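Local coordinates for novel protein similar to vertebrate potassium voltage-gated channel, subfamily H (Eag-related) family (Danio rerio, PDB 3UKN) that probably forms, as part of a tetramer, the pore of a voltage-gated potassium channel, of which this chain is the cytoplasmic C-linker and cyclic nucleotide-binding homology domain, at residues B[21-24]-B[25-28]; B[45-48]-B[49-52]; B[86-89]-B[90-94]. All blocks are in the same frame, centred on the assembly; numbering follows the deposited sequence.

Interaction 1 of 3, residues B[21-24]-B[25-28]; sequences LKDF and IRVH
F24 O is gripped twice by H28. The imidazole ND1 donates a nearly straight bond of 2.8 Å to F24 O, in the carbonyl plane and on a lone pair, with the oxygen lying in the plane of the imidazole; the backbone H28 N adds a weak one of 3.4 Å to the same F24 O. H28, the first residue past helix 13-27 to leave helical geometry, folds its side chain back over the last turn. F24 CG is anti to the backbone N (chi1 178°), which lays the centre of the phenyl ring beneath ND1; H28 CE1 comes to 3.6 Å from F24 CE1, the ring planes standing 43° apart.

Beside it on the helix surface, D23 OD1 and R26 NH1 form a salt bridge of 3.1 Å whose hydrogen bond is weak and bent; the carboxylate stands almost square to the guanidinium, and the R26 chain bends at chi3 to come alongside. On the inner side, L21 and I25 pack on helix 32-45 of the C-linker. Because ND1 donates to F24 O and NE2 is hydrogen-bonded to K75 NZ of the second subunit, H28 is probably a neutral imidazole, protonated on ND1, tying this helix end to the subunit interface.

Interaction 2 of 3, residues B[45-48]-B[49-52]; sequences TWSV and NNGI
S47 and N50 meet through the hydroxyl: N50 N donates to S47 OG at 3.2 Å and fairly straight (155°), while the same N-H has only a weak bond to S47 O. The serine oxygen sits between its own backbone N and carbonyl carbon (chi1 71°), which points it at N50 N. Among the backbone bonds, G51 N donates to V48 O at 2.9 Å, approaching from above the carbonyl plane, and weakly to S47 O at 3.3 Å. S47 thus heads an ST motif, its OG taking the i+3 N-H and its carbonyl, weakly, the i+4 one, over a type I turn from V48 to G51 in the connection from helix 32-45 to helix 63-71.

This turn lies against the β-roll of the cyclic nucleotide-binding homology domain, where V48 and N49 pair by backbone bonds with F108 and L109. The N49 amide reaches further into the domain: OD1 accepts from Q117 N, and ND2 donates to A115 O. W46 NE1 bonds E107 OE2.

The remaining contacts are of the W46 ring and of aliphatic groups. The indole places CH2 4.0 Å from G51 CA and has V48 N over one face, 3.5 Å above the ring plane. I52 CG2 comes to 4.4 Å from V48 CG1.

Interaction 3 of 3, residues B[86-89]-B[90-94]; sequences ASRG and CLRSL
S87 is the N-cap of helix 88-96, and C90 N donates to its OG at 3.3 Å. With chi1 at 78°, OG tucks in over the S87 backbone and faces the N-H of C90. This short helix leads into the first strand of the β-roll of the cyclic nucleotide-binding homology domain.

Backbone bonds continue from the cap. L91 N meets S87 O at 3.1 Å in a straight bond, and C90 N reaches that same carbonyl oxygen weakly, so S87 supplies both its hydroxyl and its carbonyl to the helix start. R92 N follows on R88 O at 2.9 Å. G89 O has two partners on S93, a weak bond from the backbone N and a second one of 2.9 Å from the hydroxyl OG, which folds back along the helix to the preceding turn.

The apolar contact belongs to A86, just ahead of the cap. Its methyl CB packs 3.8 Å from L91 CG and also touches C90 SG, while Y188 of helix 186-199 meets both A86 and C90; L91 leans on F83.

Two arginines one turn apart make the charged part. R88 and R92 run side by side in the same direction, with guanidinium planes only 17° apart. Their like charges would be expected to disfavour the closeness. The R92 side chain also lies against A67, A70 and M71 of helix 63-71. R88 bends at chi3, and its NE sits over one face of the R92 guanidinium, offset toward the rim and 3.2 Å from R92 NH1.

How the interactions relate
The three contacts follow one another along the chain, from the C-linker into the cyclic nucleotide-binding homology domain. Interaction 1 closes helix 13-27, which forms a hairpin with helix 32-45; interaction 2 takes up the chain as that second helix ends; interaction 3, after helix 63-71, starts helix 88-96. Centres of interactions 1 and 2 are 19 Å apart, and W46 packs on helix 13-27, linking them. Both belong to the part of the chain that meets the second subunit in this two-chain assembly. Interaction 3, touched by no other chain of the assembly, lies across the chain's centre, its centre about 41 Å from that of interaction 1 and about 28 Å from that of interaction 2.

Interaction 1 of 3, residues B[21-24]-B[25-28]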
loop_
_atom_site.group_PDB
_atom_site.type_symbol
_atom_site.label_atom_id
_atom_site.label_comp_id
_atom_site.label_asym_id
_atom_site.label_seq_id
_atom_site.Cartn_x
_atom_site.Cartn_y
_atom_site.Cartn_z
ATOM N N LEU B 21 5.365 13.660 -1.219
ATOM C CA LEU B 21 6.666 14.062 -0.680
ATOM C C LEU B 21 6.673 15.548 -0.303
ATOM O O LEU B 21 7.236 15.953 0.716
ATOM C CB LEU B 21 7.770 13.782 -1.688
ATOM C CG LEU B 21 9.168 13.928 -1.114
ATOM C CD1 LEU B 21 9.297 13.076 0.137
ATOM C CD2 LEU B 21 10.210 13.531 -2.155
ATOM N N LYS B 22 6.049 16.365 -1.137
ATOM C CA LYS B 22 5.945 17.778 -0.840
ATOM C C LYS B 22 5.059 18.047 0.388
ATOM O O LYS B 22 5.413 18.860 1.234
ATOM C CB LYS B 22 5.487 18.540 -2.075
ATOM C CG LYS B 22 6.570 18.599 -3.142
ATOM C CD LYS B 22 6.113 19.312 -4.416
ATOM C CE LYS B 22 7.285 19.484 -5.380
ATOM N NZ LYS B 22 6.935 20.233 -6.633
ATOM N N ASP B 23 3.929 17.351 0.492
ATOM C CA ASP B 23 3.091 17.440 1.677
ATOM C C ASP B 23 3.913 17.188 2.932
ATOM O O ASP B 23 3.876 17.972 3.883
ATOM C CB ASP B 23 1.980 16.401 1.621
ATOM C CG ASP B 23 0.722 16.929 0.988
ATOM O OD1 ASP B 23 0.808 17.873 0.164
ATOM O OD2 ASP B 23 -0.357 16.395 1.318
ATOM N N PHE B 24 4.653 16.084 2.931
ATOM C CA PHE B 24 5.413 15.678 4.107
ATOM C C PHE B 24 6.419 16.743 4.539
ATOM O O PHE B 24 6.611 16.972 5.732
ATOM C CB PHE B 24 6.109 14.349 3.844
ATOM C CG PHE B 24 6.973 13.868 4.980
ATOM C CD1 PHE B 24 6.496 12.929 5.882
ATOM C CD2 PHE B 24 8.282 14.323 5.121
ATOM C CE1 PHE B 24 7.314 12.456 6.918
ATOM C CE2 PHE B 24 9.092 13.861 6.157
ATOM C CZ PHE B 24 8.610 12.929 7.053
ATOM N N ILE B 25 7.043 17.392 3.562
ATOM C CA ILE B 25 7.970 18.492 3.797
ATOM C C ILE B 25 7.253 19.730 4.345
ATOM O O ILE B 25 7.784 20.463 5.180
ATOM C CB ILE B 25 8.642 18.897 2.481
ATOM C CG1 ILE B 25 9.467 17.734 1.915
ATOM C CG2 ILE B 25 9.487 20.166 2.672
ATOM C CD1 ILE B 25 9.853 17.929 0.465
ATOM N N ARG B 26 6.045 19.964 3.850
ATOM C CA ARG B 26 5.271 21.131 4.222
ATOM C C ARG B 26 4.638 20.956 5.600
ATOM O O ARG B 26 4.582 21.898 6.381
ATOM C CB ARG B 26 4.181 21.382 3.181
ATOM C CG ARG B 26 3.490 22.724 3.305
ATOM C CD ARG B 26 2.098 22.685 2.695
ATOM N NE ARG B 26 1.143 22.049 3.597
ATOM C CZ ARG B 26 0.578 20.865 3.385
ATOM N NH1 ARG B 26 0.859 20.182 2.285
ATOM N NH2 ARG B 26 -0.275 20.368 4.270
ATOM N N VAL B 27 4.158 19.757 5.906
ATOM C CA VAL B 27 3.474 19.569 7.175
ATOM C C VAL B 27 4.457 19.624 8.335
ATOM O O VAL B 27 4.084 19.971 9.452
ATOM C CB VAL B 27 2.699 18.247 7.229
ATOM C CG1 VAL B 27 1.560 18.253 6.206
ATOM C CG2 VAL B 27 3.631 17.095 6.978
ATOM N N HIS B 28 5.714 19.291 8.062
ATOM C CA HIS B 28 6.737 19.233 9.101
ATOM C C HIS B 28 7.664 20.431 9.032
ATOM O O HIS B 28 8.712 20.452 9.677
ATOM C CB HIS B 28 7.546 17.937 8.985
ATOM C CG HIS B 28 6.753 16.704 9.284
ATOM N ND1 HIS B 28 6.135 15.960 8.303
ATOM C CD2 HIS B 28 6.464 16.095 10.461
ATOM C CE1 HIS B 28 5.509 14.939 8.862
ATOM N NE2 HIS B 28 5.688 15.001 10.169
#

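Interaction 2 of 3, residues B[45-48]-B[49-52]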
loop_
_atom_site.group_PDB
_atom_site.type_symbol
_atom_site.label_atom_id
_atom_site.label_comp_id
_atom_site.label_asym_id
_atom_site.label_seq_id
_atom_site.Cartn_x
_atom_site.Cartn_y
_atom_site.Cartn_z
ATOM N N THR B 45 16.239 8.332 -7.018
ATOM C CA THR B 45 16.036 6.974 -6.515
ATOM C C THR B 45 14.701 6.348 -6.921
ATOM O O THR B 45 14.433 5.202 -6.590
ATOM C CB THR B 45 16.166 6.917 -4.979
ATOM O OG1 THR B 45 15.135 7.716 -4.384
ATOM C CG2 THR B 45 17.530 7.443 -4.524
ATOM N N TRP B 46 13.880 7.087 -7.656
ATOM C CA TRP B 46 12.541 6.618 -8.012
ATOM C C TRP B 46 12.470 5.472 -9.027
ATOM O O TRP B 46 13.243 5.421 -9.983
ATOM C CB TRP B 46 11.707 7.782 -8.544
ATOM C CG TRP B 46 10.412 7.357 -9.170
ATOM C CD1 TRP B 46 10.159 7.188 -10.506
ATOM C CD2 TRP B 46 9.189 7.044 -8.487
ATOM N NE1 TRP B 46 8.853 6.788 -10.693
ATOM C CE2 TRP B 46 8.238 6.691 -9.466
ATOM C CE3 TRP B 46 8.804 7.029 -7.139
ATOM C CZ2 TRP B 46 6.927 6.332 -9.144
ATOM C CZ3 TRP B 46 7.503 6.668 -6.818
ATOM C CH2 TRP B 46 6.578 6.325 -7.818
ATOM N N SER B 47 11.516 4.568 -8.814
ATOM C CA SER B 47 11.062 3.636 -9.852
ATOM C C SER B 47 9.575 3.347 -9.641
ATOM O O SER B 47 9.080 3.369 -8.513
ATOM C CB SER B 47 11.860 2.331 -9.835
ATOM O OG SER B 47 11.531 1.558 -8.696
ATOM N N VAL B 48 8.845 3.079 -10.713
ATOM C CA VAL B 48 7.459 2.687 -10.530
ATOM C C VAL B 48 7.374 1.414 -9.717
ATOM O O VAL B 48 6.515 1.294 -8.851
ATOM C CB VAL B 48 6.724 2.488 -11.844
ATOM C CG1 VAL B 48 5.386 1.779 -11.591
ATOM C CG2 VAL B 48 6.519 3.830 -12.506
ATOM N N ASN B 49 8.264 0.469 -9.995
ATOM C CA ASN B 49 8.236 -0.828 -9.323
ATOM C C ASN B 49 8.223 -0.675 -7.811
ATOM O O ASN B 49 7.481 -1.368 -7.132
ATOM C CB ASN B 49 9.407 -1.716 -9.768
ATOM C CG ASN B 49 9.461 -3.033 -9.008
ATOM O OD1 ASN B 49 8.600 -3.892 -9.168
ATOM N ND2 ASN B 49 10.477 -3.195 -8.178
ATOM N N ASN B 50 9.026 0.248 -7.285
ATOM C CA ASN B 50 9.073 0.458 -5.845
ATOM C C ASN B 50 7.973 1.366 -5.300
ATOM O O ASN B 50 7.796 1.468 -4.080
ATOM C CB ASN B 50 10.457 0.965 -5.408
ATOM C CG ASN B 50 11.500 -0.140 -5.395
ATOM O OD1 ASN B 50 11.234 -1.261 -5.829
ATOM N ND2 ASN B 50 12.689 0.170 -4.899
ATOM N N GLY B 51 7.235 2.034 -6.182
ATOM C CA GLY B 51 6.194 2.936 -5.730
ATOM C C GLY B 51 4.771 2.544 -6.102
ATOM O O GLY B 51 3.863 3.398 -6.112
ATOM N N ILE B 52 4.553 1.263 -6.397
ATOM C CA ILE B 52 3.237 0.823 -6.868
ATOM C C ILE B 52 2.111 1.027 -5.850
ATOM O O ILE B 52 2.326 1.030 -4.634
ATOM C CB ILE B 52 3.234 -0.652 -7.347
ATOM C CG1 ILE B 52 3.205 -1.616 -6.164
ATOM C CG2 ILE B 52 4.413 -0.933 -8.263
ATOM C CD1 ILE B 52 3.218 -3.082 -6.583
#

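Interaction 3 of 3, residues B[86-89]-B[90-94]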
loop_
_atom_site.group_PDB
_atom_site.type_symbol
_atom_site.label_atom_id
_atom_site.label_comp_id
_atom_site.label_asym_id
_atom_site.label_seq_id
_atom_site.Cartn_x
_atom_site.Cartn_y
_atom_site.Cartn_z
ATOM N N ALA B 86 -8.468 -19.459 -17.888
ATOM C CA ALA B 86 -8.880 -19.106 -16.544
ATOM C C ALA B 86 -10.414 -19.099 -16.480
ATOM O O ALA B 86 -11.061 -18.618 -17.393
ATOM C CB ALA B 86 -8.305 -17.765 -16.144
ATOM N N SER B 87 -10.989 -19.649 -15.416
ATOM C CA SER B 87 -12.438 -19.566 -15.192
ATOM C C SER B 87 -12.936 -18.114 -15.096
ATOM O O SER B 87 -12.147 -17.205 -14.885
ATOM C CB SER B 87 -12.804 -20.304 -13.910
ATOM O OG SER B 87 -12.487 -19.514 -12.785
ATOM N N ARG B 88 -14.243 -17.894 -15.232
ATOM C CA ARG B 88 -14.805 -16.541 -15.195
ATOM C C ARG B 88 -14.570 -15.884 -13.840
ATOM O O ARG B 88 -14.232 -14.686 -13.743
ATOM C CB ARG B 88 -16.303 -16.566 -15.519
ATOM C CG ARG B 88 -16.951 -15.193 -15.641
ATOM C CD ARG B 88 -18.499 -15.336 -15.781
ATOM N NE ARG B 88 -19.102 -15.674 -14.494
ATOM C CZ ARG B 88 -20.350 -16.076 -14.304
ATOM N NH1 ARG B 88 -21.180 -16.219 -15.333
ATOM N NH2 ARG B 88 -20.763 -16.345 -13.071
ATOM N N GLY B 89 -14.727 -16.672 -12.787
ATOM C CA GLY B 89 -14.444 -16.171 -11.457
ATOM C C GLY B 89 -13.003 -15.727 -11.272
ATOM O O GLY B 89 -12.728 -14.778 -10.548
ATOM N N CYS B 90 -12.072 -16.408 -11.915
ATOM C CA CYS B 90 -10.664 -16.027 -11.796
ATOM C C CYS B 90 -10.381 -14.746 -12.574
ATOM O O CYS B 90 -9.686 -13.854 -12.096
ATOM C CB CYS B 90 -9.748 -17.149 -12.294
ATOM S SG CYS B 90 -7.988 -16.766 -12.146
ATOM N N LEU B 91 -10.928 -14.637 -13.775
ATOM C CA LEU B 91 -10.720 -13.411 -14.525
ATOM C C LEU B 91 -11.361 -12.175 -13.854
ATOM O O LEU B 91 -10.776 -11.082 -13.827
ATOM C CB LEU B 91 -11.162 -13.594 -15.976
ATOM C CG LEU B 91 -10.136 -14.513 -16.656
ATOM C CD1 LEU B 91 -10.680 -15.198 -17.897
ATOM C CD2 LEU B 91 -8.835 -13.757 -16.970
ATOM N N ARG B 92 -12.554 -12.336 -13.304
ATOM C CA ARG B 92 -13.185 -11.196 -12.638
ATOM C C ARG B 92 -12.330 -10.652 -11.493
ATOM O O ARG B 92 -11.995 -9.470 -11.479
ATOM C CB ARG B 92 -14.602 -11.530 -12.181
ATOM C CG ARG B 92 -15.590 -11.430 -13.329
ATOM C CD ARG B 92 -16.952 -11.965 -12.964
ATOM N NE ARG B 92 -17.905 -11.826 -14.058
ATOM C CZ ARG B 92 -19.147 -12.300 -14.014
ATOM N NH1 ARG B 92 -19.563 -12.943 -12.929
ATOM N NH2 ARG B 92 -19.972 -12.137 -15.045
ATOM N N SER B 93 -11.977 -11.521 -10.551
ATOM C CA SER B 93 -11.069 -11.183 -9.447
ATOM C C SER B 93 -9.813 -10.457 -9.928
ATOM O O SER B 93 -9.469 -9.405 -9.418
ATOM C CB SER B 93 -10.666 -12.447 -8.685
ATOM O OG SER B 93 -11.806 -13.224 -8.342
ATOM N N LEU B 94 -9.136 -11.019 -10.923
ATOM C CA LEU B 94 -7.944 -10.387 -11.461
ATOM C C LEU B 94 -8.217 -9.000 -11.999
ATOM O O LEU B 94 -7.406 -8.083 -11.849
ATOM C CB LEU B 94 -7.319 -11.246 -12.572
ATOM C CG LEU B 94 -6.586 -12.511 -12.123
ATOM C CD1 LEU B 94 -6.010 -13.289 -13.323
ATOM C CD2 LEU B 94 -5.481 -12.141 -11.157
#